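Local atomic coordinates of high-affinity zinc uptake system protein znuA (Streptococcus suis, PDB entry 3MFQ), a protein that probably serves as the metal-capturing, substrate-binding component of an ABC-type zinc uptake system, holding a zinc ion between its two lobes. Residues Leu111-Val116 against Gln144-His149; Ala150-Glu155 against His272-Met277; Phe107-Tyr112 against Ala178-Thr183; Arg8-Thr13 against Gln54-Val59. All coordinates share one frame; numbering follows the deposited sequence.

Contact 1. Residues Leu111-Val116 against Gln144-His149; sequences LYKSAV and QLDDLH
Lys113 and Asp146 close one margin of this helix pair with a salt bridge, NZ to OD2 at 2.7 Å. The ammonium meets OD2 on its syn side but lies 32° out of the carboxylate plane. A lysine suits the place because its methylenes can lie along Leu145 while the flexible end carries the charge to Asp146: CG lies beside the backbone N (chi1 -68°), and the chain bends at chi3 and chi4. The same NZ also makes a weak hydrogen bond to the backbone oxygen of Gln142, one turn earlier on the partner helix, so these two acceptors lie on the same helix. Backbone bonds of the usual i to i-4 kind satisfy the later amides of each segment, as in Val116 N to Tyr112 O at 2.8 Å.

Beneath the ion pair the contact is apolar. Leu145 pushes its branched end between three residues: CD1 touches Lys113 CG at 3.6 Å and Val116 CG2 at 3.8 Å, while CD2 reaches the ring edge of Tyr112 at CD2, 4.0 Å away. Leucine suits the place because its forked end serves both sides.

The two helical segments run antiparallel, at 172° and 10.8 Å between axes, and join helix 109-123 to the long helix 131-156. Phe266 of helix 266-281 stacks on the Tyr112 ring and touches Leu145, whereas Met19 of helix 14-24 packs on Tyr112 and Val116.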
loop_
_atom_site.group_PDB
_atom_site.type_symbol
_atom_site.label_atom_id
_atom_site.label_comp_id
_atom_site.label_asym_id
_atom_site.label_seq_id
_atom_site.Cartn_x
_atom_site.Cartn_y
_atom_site.Cartn_z
ATOM N N LEU A 111 -5.088 9.630 5.564
ATOM C CA LEU A 111 -3.749 9.328 6.051
ATOM C C LEU A 111 -2.688 9.617 4.998
ATOM O O LEU A 111 -1.613 10.121 5.314
ATOM C CB LEU A 111 -3.665 7.869 6.499
ATOM C CG LEU A 111 -3.939 7.628 7.984
ATOM C CD1 LEU A 111 -4.953 8.623 8.518
ATOM C CD2 LEU A 111 -4.391 6.197 8.228
ATOM N N TYR A 112 -2.993 9.299 3.744
ATOM C CA TYR A 112 -2.048 9.537 2.663
ATOM C C TYR A 112 -1.858 11.034 2.434
ATOM O O TYR A 112 -0.740 11.501 2.226
ATOM C CB TYR A 112 -2.501 8.844 1.379
ATOM C CG TYR A 112 -1.412 8.736 0.332
ATOM C CD1 TYR A 112 -0.373 7.827 0.477
ATOM C CD2 TYR A 112 -1.426 9.540 -0.801
ATOM C CE1 TYR A 112 0.623 7.724 -0.474
ATOM C CE2 TYR A 112 -0.434 9.442 -1.759
ATOM C CZ TYR A 112 0.589 8.532 -1.590
ATOM O OH TYR A 112 1.582 8.427 -2.538
ATOM N N LYS A 113 -2.954 11.783 2.476
ATOM C CA LYS A 113 -2.881 13.234 2.371
ATOM C C LYS A 113 -1.988 13.786 3.473
ATOM O O LYS A 113 -1.267 14.761 3.271
ATOM C CB LYS A 113 -4.273 13.853 2.475
ATOM C CG LYS A 113 -5.182 13.553 1.299
ATOM C CD LYS A 113 -6.582 14.086 1.552
ATOM C CE LYS A 113 -6.568 15.584 1.810
ATOM N NZ LYS A 113 -6.204 16.343 0.587
ATOM N N SER A 114 -2.046 13.158 4.642
ATOM C CA SER A 114 -1.188 13.541 5.752
ATOM C C SER A 114 0.270 13.326 5.377
ATOM O O SER A 114 1.096 14.224 5.528
ATOM C CB SER A 114 -1.531 12.731 7.002
ATOM O OG SER A 114 -0.684 13.081 8.084
ATOM N N ALA A 115 0.576 12.128 4.885
ATOM C CA ALA A 115 1.926 11.798 4.440
ATOM C C ALA A 115 2.420 12.808 3.409
ATOM O O ALA A 115 3.543 13.307 3.499
ATOM C CB ALA A 115 1.955 10.391 3.861
ATOM N N VAL A 116 1.566 13.100 2.433
ATOM C CA VAL A 116 1.864 14.086 1.403
ATOM C C VAL A 116 2.318 15.398 2.019
ATOM O O VAL A 116 3.224 16.051 1.508
ATOM C CB VAL A 116 0.633 14.352 0.520
ATOM C CG1 VAL A 116 0.798 15.654 -0.250
ATOM C CG2 VAL A 116 0.390 13.178 -0.419
ATOM N N GLN A 144 -6.372 16.690 -5.793
ATOM C CA GLN A 144 -6.516 15.512 -6.639
ATOM C C GLN A 144 -6.823 14.290 -5.789
ATOM O O GLN A 144 -7.572 13.405 -6.206
ATOM C CB GLN A 144 -5.252 15.278 -7.465
ATOM C CG GLN A 144 -5.046 16.290 -8.574
ATOM C CD GLN A 144 -3.788 16.026 -9.369
ATOM O OE1 GLN A 144 -3.516 16.696 -10.362
ATOM N NE2 GLN A 144 -3.012 15.042 -8.934
ATOM N N LEU A 145 -6.240 14.247 -4.595
ATOM C CA LEU A 145 -6.524 13.180 -3.648
ATOM C C LEU A 145 -7.955 13.316 -3.139
ATOM O O LEU A 145 -8.640 12.321 -2.914
ATOM C CB LEU A 145 -5.529 13.211 -2.487
ATOM C CG LEU A 145 -4.066 12.930 -2.843
ATOM C CD1 LEU A 145 -3.147 13.221 -1.667
ATOM C CD2 LEU A 145 -3.895 11.497 -3.316
ATOM N N ASP A 146 -8.402 14.558 -2.970
ATOM C CA ASP A 146 -9.778 14.835 -2.570
ATOM C C ASP A 146 -10.762 14.291 -3.603
ATOM O O ASP A 146 -11.663 13.518 -3.274
ATOM C CB ASP A 146 -9.994 16.340 -2.396
ATOM C CG ASP A 146 -9.131 16.931 -1.301
ATOM O OD1 ASP A 146 -8.904 18.158 -1.316
ATOM O OD2 ASP A 146 -8.676 16.169 -0.426
ATOM N N ASP A 147 -10.583 14.709 -4.852
ATOM C CA ASP A 147 -11.419 14.243 -5.951
ATOM C C ASP A 147 -11.394 12.723 -6.020
ATOM O O ASP A 147 -12.416 12.084 -6.272
ATOM C CB ASP A 147 -10.933 14.833 -7.277
ATOM C CG ASP A 147 -10.882 16.351 -7.258
ATOM O OD1 ASP A 147 -10.244 16.934 -8.160
ATOM O OD2 ASP A 147 -11.474 16.962 -6.344
ATOM N N LEU A 148 -10.215 12.151 -5.792
ATOM C CA LEU A 148 -10.036 10.705 -5.817
ATOM C C LEU A 148 -10.943 9.998 -4.814
ATOM O O LEU A 148 -11.580 8.998 -5.142
ATOM C CB LEU A 148 -8.574 10.347 -5.544
ATOM C CG LEU A 148 -8.264 8.854 -5.415
ATOM C CD1 LEU A 148 -8.690 8.101 -6.666
ATOM C CD2 LEU A 148 -6.785 8.628 -5.126
ATOM N N HIS A 149 -10.996 10.518 -3.592
ATOM C CA HIS A 149 -11.812 9.914 -2.548
ATOM C C HIS A 149 -13.277 9.870 -2.961
ATOM O O HIS A 149 -13.983 8.902 -2.681
ATOM C CB HIS A 149 -11.657 10.666 -1.227
ATOM C CG HIS A 149 -12.370 10.020 -0.078
ATOM N ND1 HIS A 149 -11.733 9.199 0.827
ATOM C CD2 HIS A 149 -13.667 10.070 0.308
ATOM C CE1 HIS A 149 -12.606 8.772 1.723
ATOM N NE2 HIS A 149 -13.787 9.287 1.430
#

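Contact 2. Residues Ala150-Glu155 against His272-Met277; sequences AWVEKE and HNVKLM
Val274 is the apolar centre of this contact, and each of its methyls has work to do. CG1 meets Trp151 CZ3 at 3.6 Å and the CG methylene of Glu155 at 3.4 Å; CG2 turns to Val152 CG1, 3.7 Å away. A compact, beta-branched valine suits a site faced by an indole, a second valine and an aliphatic stem.

Around the aromatic ring the contacts are of a second kind. With CG anti to the backbone N (chi1 -177°), the Trp151 indole is carried across to the other helix, where Lys275 runs extended past its rim: CG lies at the ring edge, 3.9 Å from CH2. Glu155 OE1 sits over one indole face, offset toward the rim, and Lys271 makes a cation-pi contact with the same ring.

Charge contributes at longer range. Glu155 OE2 and Lys275 NZ stay 6.0 Å apart, too far for a salt bridge, though their attraction may still be felt.

Helices 131-156 and 266-281 run nearly parallel here, at 5° and 10.3 Å between axes. Tyr180 touches Val152 beside the contact, while Asn273 and His272 tie the second helix to the loop oxygens of Phe252 and Glu250.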
loop_
_atom_site.group_PDB
_atom_site.type_symbol
_atom_site.label_atom_id
_atom_site.label_comp_id
_atom_site.label_asym_id
_atom_site.label_seq_id
_atom_site.Cartn_x
_atom_site.Cartn_y
_atom_site.Cartn_z
ATOM N N ALA A 150 -13.730 10.924 -3.632
ATOM C CA ALA A 150 -15.103 10.986 -4.116
ATOM C C ALA A 150 -15.321 9.969 -5.230
ATOM O O ALA A 150 -16.395 9.383 -5.345
ATOM C CB ALA A 150 -15.430 12.387 -4.602
ATOM N N TRP A 151 -14.291 9.763 -6.044
ATOM C CA TRP A 151 -14.356 8.818 -7.151
ATOM C C TRP A 151 -14.515 7.394 -6.642
ATOM O O TRP A 151 -15.358 6.640 -7.128
ATOM C CB TRP A 151 -13.095 8.927 -8.007
ATOM C CG TRP A 151 -13.090 8.039 -9.216
ATOM C CD1 TRP A 151 -13.533 8.357 -10.468
ATOM C CD2 TRP A 151 -12.609 6.692 -9.293
ATOM N NE1 TRP A 151 -13.362 7.292 -11.317
ATOM C CE2 TRP A 151 -12.797 6.257 -10.620
ATOM C CE3 TRP A 151 -12.041 5.811 -8.368
ATOM C CZ2 TRP A 151 -12.437 4.980 -11.044
ATOM C CZ3 TRP A 151 -11.684 4.546 -8.791
ATOM C CH2 TRP A 151 -11.884 4.141 -10.116
ATOM N N VAL A 152 -13.694 7.029 -5.662
ATOM C CA VAL A 152 -13.730 5.690 -5.088
ATOM C C VAL A 152 -15.096 5.402 -4.483
ATOM O O VAL A 152 -15.665 4.332 -4.691
ATOM C CB VAL A 152 -12.663 5.515 -3.996
ATOM C CG1 VAL A 152 -12.734 4.118 -3.412
ATOM C CG2 VAL A 152 -11.282 5.792 -4.560
ATOM N N GLU A 153 -15.612 6.370 -3.733
ATOM C CA GLU A 153 -16.928 6.253 -3.116
ATOM C C GLU A 153 -18.013 5.961 -4.147
ATOM O O GLU A 153 -18.701 4.945 -4.064
ATOM C CB GLU A 153 -17.273 7.529 -2.341
ATOM C CG GLU A 153 -16.567 7.665 -0.997
ATOM C CD GLU A 153 -17.134 6.731 0.063
ATOM O OE1 GLU A 153 -17.999 5.891 -0.273
ATOM O OE2 GLU A 153 -16.714 6.837 1.236
ATOM N N LYS A 154 -18.167 6.859 -5.112
ATOM C CA LYS A 154 -19.165 6.680 -6.158
ATOM C C LYS A 154 -18.940 5.356 -6.874
ATOM O O LYS A 154 -19.888 4.676 -7.261
ATOM C CB LYS A 154 -19.117 7.843 -7.155
ATOM C CG LYS A 154 -20.085 7.713 -8.328
ATOM C CD LYS A 154 -20.257 9.036 -9.068
ATOM C CE LYS A 154 -20.898 10.099 -8.180
ATOM N NZ LYS A 154 -20.790 11.469 -8.764
ATOM N N GLU A 155 -17.674 4.990 -7.035
ATOM C CA GLU A 155 -17.316 3.780 -7.759
ATOM C C GLU A 155 -17.713 2.527 -6.980
ATOM O O GLU A 155 -18.244 1.572 -7.547
ATOM C CB GLU A 155 -15.815 3.770 -8.058
ATOM C CG GLU A 155 -15.406 2.856 -9.203
ATOM C CD GLU A 155 -15.734 3.432 -10.568
ATOM O OE1 GLU A 155 -16.123 4.616 -10.643
ATOM O OE2 GLU A 155 -15.596 2.697 -11.569
ATOM N N HIS A 272 -7.151 1.572 -10.463
ATOM C CA HIS A 272 -6.969 0.209 -10.944
ATOM C C HIS A 272 -7.504 -0.804 -9.939
ATOM O O HIS A 272 -8.265 -1.706 -10.293
ATOM C CB HIS A 272 -5.492 -0.062 -11.219
ATOM C CG HIS A 272 -5.182 -1.503 -11.485
ATOM N ND1 HIS A 272 -5.128 -2.028 -12.758
ATOM C CD2 HIS A 272 -4.911 -2.526 -10.642
ATOM C CE1 HIS A 272 -4.835 -3.315 -12.687
ATOM N NE2 HIS A 272 -4.698 -3.642 -11.413
ATOM N N ASN A 273 -7.098 -0.653 -8.684
ATOM C CA ASN A 273 -7.567 -1.536 -7.628
ATOM C C ASN A 273 -9.085 -1.500 -7.505
ATOM O O ASN A 273 -9.740 -2.540 -7.478
ATOM C CB ASN A 273 -6.911 -1.175 -6.294
ATOM C CG ASN A 273 -5.477 -1.663 -6.198
ATOM O OD1 ASN A 273 -4.942 -2.248 -7.140
ATOM N ND2 ASN A 273 -4.850 -1.432 -5.051
ATOM N N VAL A 274 -9.636 -0.293 -7.443
ATOM C CA VAL A 274 -11.073 -0.108 -7.275
ATOM C C VAL A 274 -11.892 -0.722 -8.409
ATOM O O VAL A 274 -12.802 -1.509 -8.160
ATOM C CB VAL A 274 -11.429 1.378 -7.135
ATOM C CG1 VAL A 274 -12.921 1.577 -7.283
ATOM C CG2 VAL A 274 -10.944 1.909 -5.798
ATOM N N LYS A 275 -11.575 -0.360 -9.649
ATOM C CA LYS A 275 -12.285 -0.909 -10.803
ATOM C C LYS A 275 -12.270 -2.432 -10.768
ATOM O O LYS A 275 -13.260 -3.085 -11.094
ATOM C CB LYS A 275 -11.666 -0.422 -12.117
ATOM C CG LYS A 275 -11.881 1.051 -12.434
ATOM C CD LYS A 275 -11.445 1.365 -13.864
ATOM C CE LYS A 275 -11.529 2.856 -14.171
ATOM N NZ LYS A 275 -11.205 3.149 -15.598
ATOM N N LEU A 276 -11.134 -2.991 -10.370
ATOM C CA LEU A 276 -10.958 -4.436 -10.340
ATOM C C LEU A 276 -11.947 -5.080 -9.380
ATOM O O LEU A 276 -12.543 -6.113 -9.682
ATOM C CB LEU A 276 -9.525 -4.782 -9.932
ATOM C CG LEU A 276 -9.096 -6.241 -10.085
ATOM C CD1 LEU A 276 -9.230 -6.681 -11.531
ATOM C CD2 LEU A 276 -7.671 -6.432 -9.602
ATOM N N MET A 277 -12.120 -4.459 -8.221
ATOM C CA MET A 277 -13.014 -4.987 -7.202
ATOM C C MET A 277 -14.465 -4.963 -7.668
ATOM O O MET A 277 -15.198 -5.936 -7.495
ATOM C CB MET A 277 -12.870 -4.189 -5.908
ATOM C CG MET A 277 -11.460 -4.167 -5.355
ATOM S SD MET A 277 -11.333 -3.213 -3.836
ATOM C CE MET A 277 -9.579 -3.334 -3.509
#

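Contact 3. Residues Phe107-Tyr112 against Ala178-Thr183; sequences FSIPLY and ASYDFT
The N-terminal end of helix 109-123 faces the C-terminal end of helix 174-179 here, and two waters join Ser108 and Ile109 to Ser179 and Tyr180. Water 1 lies 2.9 Å from Ser108 OG and donates to Ser179 OG, also at 2.9 Å; the two hydroxyl oxygens themselves stand 4.0 Å apart. Ser179 OG is held as well by the backbone oxygen of Tyr175, one turn back in its own helix. Water 2 accepts from Ile109 N at 2.9 Å and bonds to Tyr180 OH at 2.7 Å.

Ser108 occupies the N-cap position, and the first amides of a helix have no carbonyl of a preceding turn to serve them. Water 2 supplies an acceptor for one of these, Ile109 N, while the Ser108 hydroxyl, anti to its own backbone N at chi1 175°, goes to water 1. Helix 109-123 follows closely on His104, and helix 174-179 on His170, both zinc ligands; the Phe107 side chain lies about 8 Å from the zinc ion. The waters therefore join two elements that each follow a zinc ligand, probably one from each lobe, as in the two-lobed relatives of this family.

Tyrosine suits position 180 because its length brings a hydroxyl to water 2 while the ring packs in the interior. Its side chain meets that of Ile109 at about a right angle, Tyr180 OH lying 3.9 Å from Ile109 CD1. The ring also meets those of His149 and Phe176.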
loop_
_atom_site.group_PDB
_atom_site.type_symbol
_atom_site.label_atom_id
_atom_site.label_comp_id
_atom_site.label_asym_id
_atom_site.label_seq_id
_atom_site.Cartn_x
_atom_site.Cartn_y
_atom_site.Cartn_z
ATOM N N PHE A 107 -4.002 3.489 1.923
ATOM C CA PHE A 107 -5.334 3.278 1.364
ATOM C C PHE A 107 -6.385 4.103 2.104
ATOM O O PHE A 107 -7.526 4.215 1.661
ATOM C CB PHE A 107 -5.702 1.794 1.362
ATOM C CG PHE A 107 -4.895 0.972 0.399
ATOM C CD1 PHE A 107 -4.970 1.206 -0.964
ATOM C CD2 PHE A 107 -4.068 -0.040 0.855
ATOM C CE1 PHE A 107 -4.228 0.450 -1.855
ATOM C CE2 PHE A 107 -3.324 -0.800 -0.033
ATOM C CZ PHE A 107 -3.405 -0.554 -1.387
ATOM N N SER A 108 -5.997 4.674 3.238
ATOM C CA SER A 108 -6.823 5.668 3.902
ATOM C C SER A 108 -6.422 7.033 3.372
ATOM O O SER A 108 -5.544 7.689 3.928
ATOM C CB SER A 108 -6.634 5.619 5.418
ATOM O OG SER A 108 -7.354 6.665 6.058
ATOM N N ILE A 109 -7.059 7.449 2.283
ATOM C CA ILE A 109 -6.719 8.706 1.624
ATOM C C ILE A 109 -6.402 9.848 2.593
ATOM O O ILE A 109 -5.446 10.592 2.379
ATOM C CB ILE A 109 -7.809 9.134 0.620
ATOM C CG1 ILE A 109 -7.819 8.177 -0.572
ATOM C CG2 ILE A 109 -7.577 10.559 0.152
ATOM C CD1 ILE A 109 -8.799 8.555 -1.652
ATOM N N PRO A 110 -7.196 9.993 3.664
ATOM C CA PRO A 110 -6.860 11.018 4.656
ATOM C C PRO A 110 -5.432 10.851 5.175
ATOM O O PRO A 110 -4.664 11.814 5.217
ATOM C CB PRO A 110 -7.863 10.753 5.777
ATOM C CG PRO A 110 -9.030 10.155 5.093
ATOM C CD PRO A 110 -8.471 9.323 3.977
ATOM N N LEU A 111 -5.088 9.630 5.564
ATOM C CA LEU A 111 -3.749 9.328 6.051
ATOM C C LEU A 111 -2.688 9.617 4.998
ATOM O O LEU A 111 -1.613 10.121 5.314
ATOM C CB LEU A 111 -3.665 7.869 6.499
ATOM C CG LEU A 111 -3.939 7.628 7.984
ATOM C CD1 LEU A 111 -4.953 8.623 8.518
ATOM C CD2 LEU A 111 -4.391 6.197 8.228
ATOM N N TYR A 112 -2.993 9.299 3.744
ATOM C CA TYR A 112 -2.048 9.537 2.663
ATOM C C TYR A 112 -1.858 11.034 2.434
ATOM O O TYR A 112 -0.740 11.501 2.226
ATOM C CB TYR A 112 -2.501 8.844 1.379
ATOM C CG TYR A 112 -1.412 8.736 0.332
ATOM C CD1 TYR A 112 -0.373 7.827 0.477
ATOM C CD2 TYR A 112 -1.426 9.540 -0.801
ATOM C CE1 TYR A 112 0.623 7.724 -0.474
ATOM C CE2 TYR A 112 -0.434 9.442 -1.759
ATOM C CZ TYR A 112 0.589 8.532 -1.590
ATOM O OH TYR A 112 1.582 8.427 -2.538
ATOM N N ALA A 178 -11.892 0.023 6.183
ATOM C CA ALA A 178 -12.378 0.937 7.205
ATOM C C ALA A 178 -12.917 2.218 6.587
ATOM O O ALA A 178 -13.790 2.869 7.154
ATOM C CB ALA A 178 -11.271 1.254 8.194
ATOM N N SER A 179 -12.399 2.576 5.418
ATOM C CA SER A 179 -12.784 3.827 4.780
ATOM C C SER A 179 -14.090 3.719 3.993
ATOM O O SER A 179 -14.791 4.716 3.805
ATOM C CB SER A 179 -11.659 4.335 3.874
ATOM O OG SER A 179 -10.461 4.522 4.606
ATOM N N TYR A 180 -14.423 2.511 3.546
ATOM C CA TYR A 180 -15.580 2.330 2.675
ATOM C C TYR A 180 -16.453 1.160 3.077
ATOM O O TYR A 180 -16.867 0.370 2.234
ATOM C CB TYR A 180 -15.120 2.157 1.231
ATOM C CG TYR A 180 -14.061 3.155 0.862
ATOM C CD1 TYR A 180 -14.397 4.388 0.329
ATOM C CD2 TYR A 180 -12.725 2.877 1.083
ATOM C CE1 TYR A 180 -13.426 5.310 0.006
ATOM C CE2 TYR A 180 -11.750 3.782 0.768
ATOM C CZ TYR A 180 -12.101 5.002 0.229
ATOM O OH TYR A 180 -11.130 5.917 -0.092
ATOM N N ASP A 181 -16.733 1.055 4.367
ATOM C CA ASP A 181 -17.641 0.034 4.863
ATOM C C ASP A 181 -17.387 -1.311 4.190
ATOM O O ASP A 181 -18.268 -1.861 3.524
ATOM C CB ASP A 181 -19.087 0.463 4.628
ATOM C CG ASP A 181 -20.080 -0.434 5.327
ATOM O OD1 ASP A 181 -19.832 -0.803 6.496
ATOM O OD2 ASP A 181 -21.110 -0.766 4.708
ATOM N N PHE A 182 -16.178 -1.835 4.367
ATOM C CA PHE A 182 -15.803 -3.112 3.777
ATOM C C PHE A 182 -15.266 -4.086 4.816
ATOM O O PHE A 182 -14.824 -3.684 5.889
ATOM C CB PHE A 182 -14.756 -2.906 2.690
ATOM C CG PHE A 182 -15.280 -3.107 1.304
ATOM C CD1 PHE A 182 -15.846 -2.056 0.605
ATOM C CD2 PHE A 182 -15.207 -4.348 0.699
ATOM C CE1 PHE A 182 -16.329 -2.238 -0.671
ATOM C CE2 PHE A 182 -15.686 -4.539 -0.578
ATOM C CZ PHE A 182 -16.249 -3.482 -1.264
ATOM N N THR A 183 -15.305 -5.371 4.478
ATOM C CA THR A 183 -14.765 -6.418 5.337
ATOM C C THR A 183 -13.656 -7.167 4.610
ATOM O O THR A 183 -13.858 -7.658 3.499
ATOM C CB THR A 183 -15.855 -7.423 5.753
ATOM O OG1 THR A 183 -16.834 -6.760 6.563
ATOM C CG2 THR A 183 -15.248 -8.569 6.540
HETATM O O HOH W 1 -10.177 6.699 6.510
HETATM O O HOH W 2 -9.916 6.935 2.114
#

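Contact 4. Residues Arg8-Thr13 against Gln54-Val59; sequences RVAVTT and QKADLV
The backbone oxygen of Arg8 is gripped by two successive amides, Asp57 N at 2.7 Å and Leu58 N at 3.1 Å. Both donors lie in its carbonyl plane. Asp57 answers in the other direction with its side chain: CG beside the backbone N (chi1 -60°) brings OD2 within 2.9 Å of Arg8 N, in a nearly straight bond of 169° that enters from above the carboxylate plane. The next link, Ala10 N to Leu58 O at 2.8 Å, is bent and weak.

Strands 8-11 and 58-61 run parallel as neighbours in the sheet of the N-terminal lobe, paired Val9 with Leu58 and Ala10 with Val59; the Asp57 bonds lie just before the pairing. On one face Val9 and Leu58 lie side by side, Val9 CG2 at 3.7 Å from Leu58 CB, and both touch Leu123 of helix 109-123. On the other, Ala10 CB nestles against Ala56 CB at 3.6 Å and Val59 CG2 at 3.8 Å; a lone methyl suits this close approach.

The Arg8 guanidinium makes a salt bridge to Asp31 of strand 29-32, on the other side of strand 8-11. Across this contact Asp57 OD2 accepts from the Arg8 amide instead, which implies that the start of the pairing is held by a side chain as well as by backbone bonds.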
loop_
_atom_site.group_PDB
_atom_site.type_symbol
_atom_site.label_atom_id
_atom_site.label_comp_id
_atom_site.label_asym_id
_atom_site.label_seq_id
_atom_site.Cartn_x
_atom_site.Cartn_y
_atom_site.Cartn_z
ATOM N N ARG A 8 19.538 15.375 -3.602
ATOM C CA ARG A 8 19.318 13.940 -3.713
ATOM C C ARG A 8 18.442 13.448 -2.567
ATOM O O ARG A 8 18.801 13.551 -1.397
ATOM C CB ARG A 8 20.655 13.192 -3.742
ATOM C CG ARG A 8 20.549 11.698 -4.034
ATOM C CD ARG A 8 21.799 11.171 -4.719
ATOM N NE ARG A 8 22.096 11.925 -5.935
ATOM C CZ ARG A 8 21.478 11.742 -7.098
ATOM N NH1 ARG A 8 20.523 10.829 -7.209
ATOM N NH2 ARG A 8 21.813 12.473 -8.152
ATOM N N VAL A 9 17.285 12.901 -2.919
ATOM C CA VAL A 9 16.334 12.403 -1.936
ATOM C C VAL A 9 16.088 10.913 -2.120
ATOM O O VAL A 9 15.372 10.522 -3.023
ATOM C CB VAL A 9 14.993 13.158 -2.048
ATOM C CG1 VAL A 9 14.018 12.574 -1.104
ATOM C CG2 VAL A 9 15.206 14.635 -1.830
ATOM N N ALA A 10 16.641 10.106 -1.221
ATOM C CA ALA A 10 16.499 8.662 -1.272
ATOM C C ALA A 10 15.074 8.269 -0.887
ATOM O O ALA A 10 14.457 8.866 -0.007
ATOM C CB ALA A 10 17.506 8.022 -0.372
ATOM N N VAL A 11 14.538 7.280 -1.584
ATOM C CA VAL A 11 13.134 6.968 -1.438
ATOM C C VAL A 11 12.937 5.458 -1.453
ATOM O O VAL A 11 13.393 4.766 -2.360
ATOM C CB VAL A 11 12.283 7.685 -2.525
ATOM C CG1 VAL A 11 12.808 9.108 -2.794
ATOM C CG2 VAL A 11 12.244 6.868 -3.808
ATOM N N THR A 12 12.278 4.952 -0.417
ATOM C CA THR A 12 12.194 3.513 -0.196
ATOM C C THR A 12 11.335 2.798 -1.232
ATOM O O THR A 12 11.802 1.884 -1.907
ATOM C CB THR A 12 11.687 3.180 1.225
ATOM O OG1 THR A 12 10.521 3.962 1.516
ATOM C CG2 THR A 12 12.762 3.494 2.253
ATOM N N THR A 13 10.084 3.220 -1.367
ATOM C CA THR A 13 9.150 2.515 -2.234
ATOM C C THR A 13 8.683 3.361 -3.406
ATOM O O THR A 13 8.816 4.584 -3.400
ATOM C CB THR A 13 7.911 2.066 -1.462
ATOM O OG1 THR A 13 7.013 3.173 -1.329
ATOM C CG2 THR A 13 8.303 1.556 -0.083
ATOM N N GLN A 54 23.169 7.178 2.744
ATOM C CA GLN A 54 24.261 8.000 3.246
ATOM C C GLN A 54 24.524 9.194 2.331
ATOM O O GLN A 54 24.721 10.315 2.801
ATOM C CB GLN A 54 25.524 7.147 3.385
ATOM C CG GLN A 54 26.373 7.467 4.605
ATOM C CD GLN A 54 27.315 8.634 4.378
ATOM O OE1 GLN A 54 27.719 9.312 5.323
ATOM N NE2 GLN A 54 27.672 8.873 3.121
ATOM N N LYS A 55 24.516 8.947 1.025
ATOM C CA LYS A 55 24.779 9.988 0.034
ATOM C C LYS A 55 23.601 10.945 -0.104
ATOM O O LYS A 55 23.727 12.016 -0.696
ATOM C CB LYS A 55 25.081 9.365 -1.331
ATOM C CG LYS A 55 26.310 8.466 -1.371
ATOM C CD LYS A 55 26.480 7.848 -2.754
ATOM C CE LYS A 55 27.729 6.983 -2.836
ATOM N NZ LYS A 55 27.854 6.317 -4.164
ATOM N N ALA A 56 22.456 10.548 0.440
ATOM C CA ALA A 56 21.227 11.318 0.287
ATOM C C ALA A 56 21.218 12.595 1.124
ATOM O O ALA A 56 21.697 12.615 2.258
ATOM C CB ALA A 56 20.019 10.453 0.619
ATOM N N ASP A 57 20.670 13.659 0.550
ATOM C CA ASP A 57 20.474 14.909 1.270
ATOM C C ASP A 57 19.213 14.800 2.115
ATOM O O ASP A 57 19.087 15.441 3.158
ATOM C CB ASP A 57 20.344 16.077 0.290
ATOM C CG ASP A 57 21.571 16.246 -0.587
ATOM O OD1 ASP A 57 22.699 16.032 -0.093
ATOM O OD2 ASP A 57 21.407 16.602 -1.774
ATOM N N LEU A 58 18.281 13.977 1.646
ATOM C CA LEU A 58 17.021 13.738 2.339
ATOM C C LEU A 58 16.578 12.304 2.095
ATOM O O LEU A 58 16.607 11.825 0.966
ATOM C CB LEU A 58 15.941 14.704 1.842
ATOM C CG LEU A 58 14.505 14.452 2.309
ATOM C CD1 LEU A 58 14.394 14.625 3.814
ATOM C CD2 LEU A 58 13.525 15.370 1.593
ATOM N N VAL A 59 16.172 11.619 3.156
ATOM C CA VAL A 59 15.663 10.259 3.024
ATOM C C VAL A 59 14.211 10.187 3.492
ATOM O O VAL A 59 13.894 10.604 4.604
ATOM C CB VAL A 59 16.522 9.251 3.815
ATOM C CG1 VAL A 59 15.888 7.866 3.787
ATOM C CG2 VAL A 59 17.938 9.205 3.259
#

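From the N terminus, contact 4 closes first: the chain leaves strand 8-11, passes through strand 29-32 and helix 47-55, and returns beside its start in strand 58-61. It stands apart from the others, touching none of them. Contacts 1 and 3 then start from the same stretch, near the beginning of helix 109-123. Contact 1 closes first, as helix 131-156 turns back alongside, and contact 3 only after helix 174-179. Contact 2 opens inside that larger loop and closes beyond it, on helix 266-281, thereby crossing contact 3. Together contacts 1, 2 and 3 tie helices 109-123, 131-156 and 266-281 to the turn after helix 174-179.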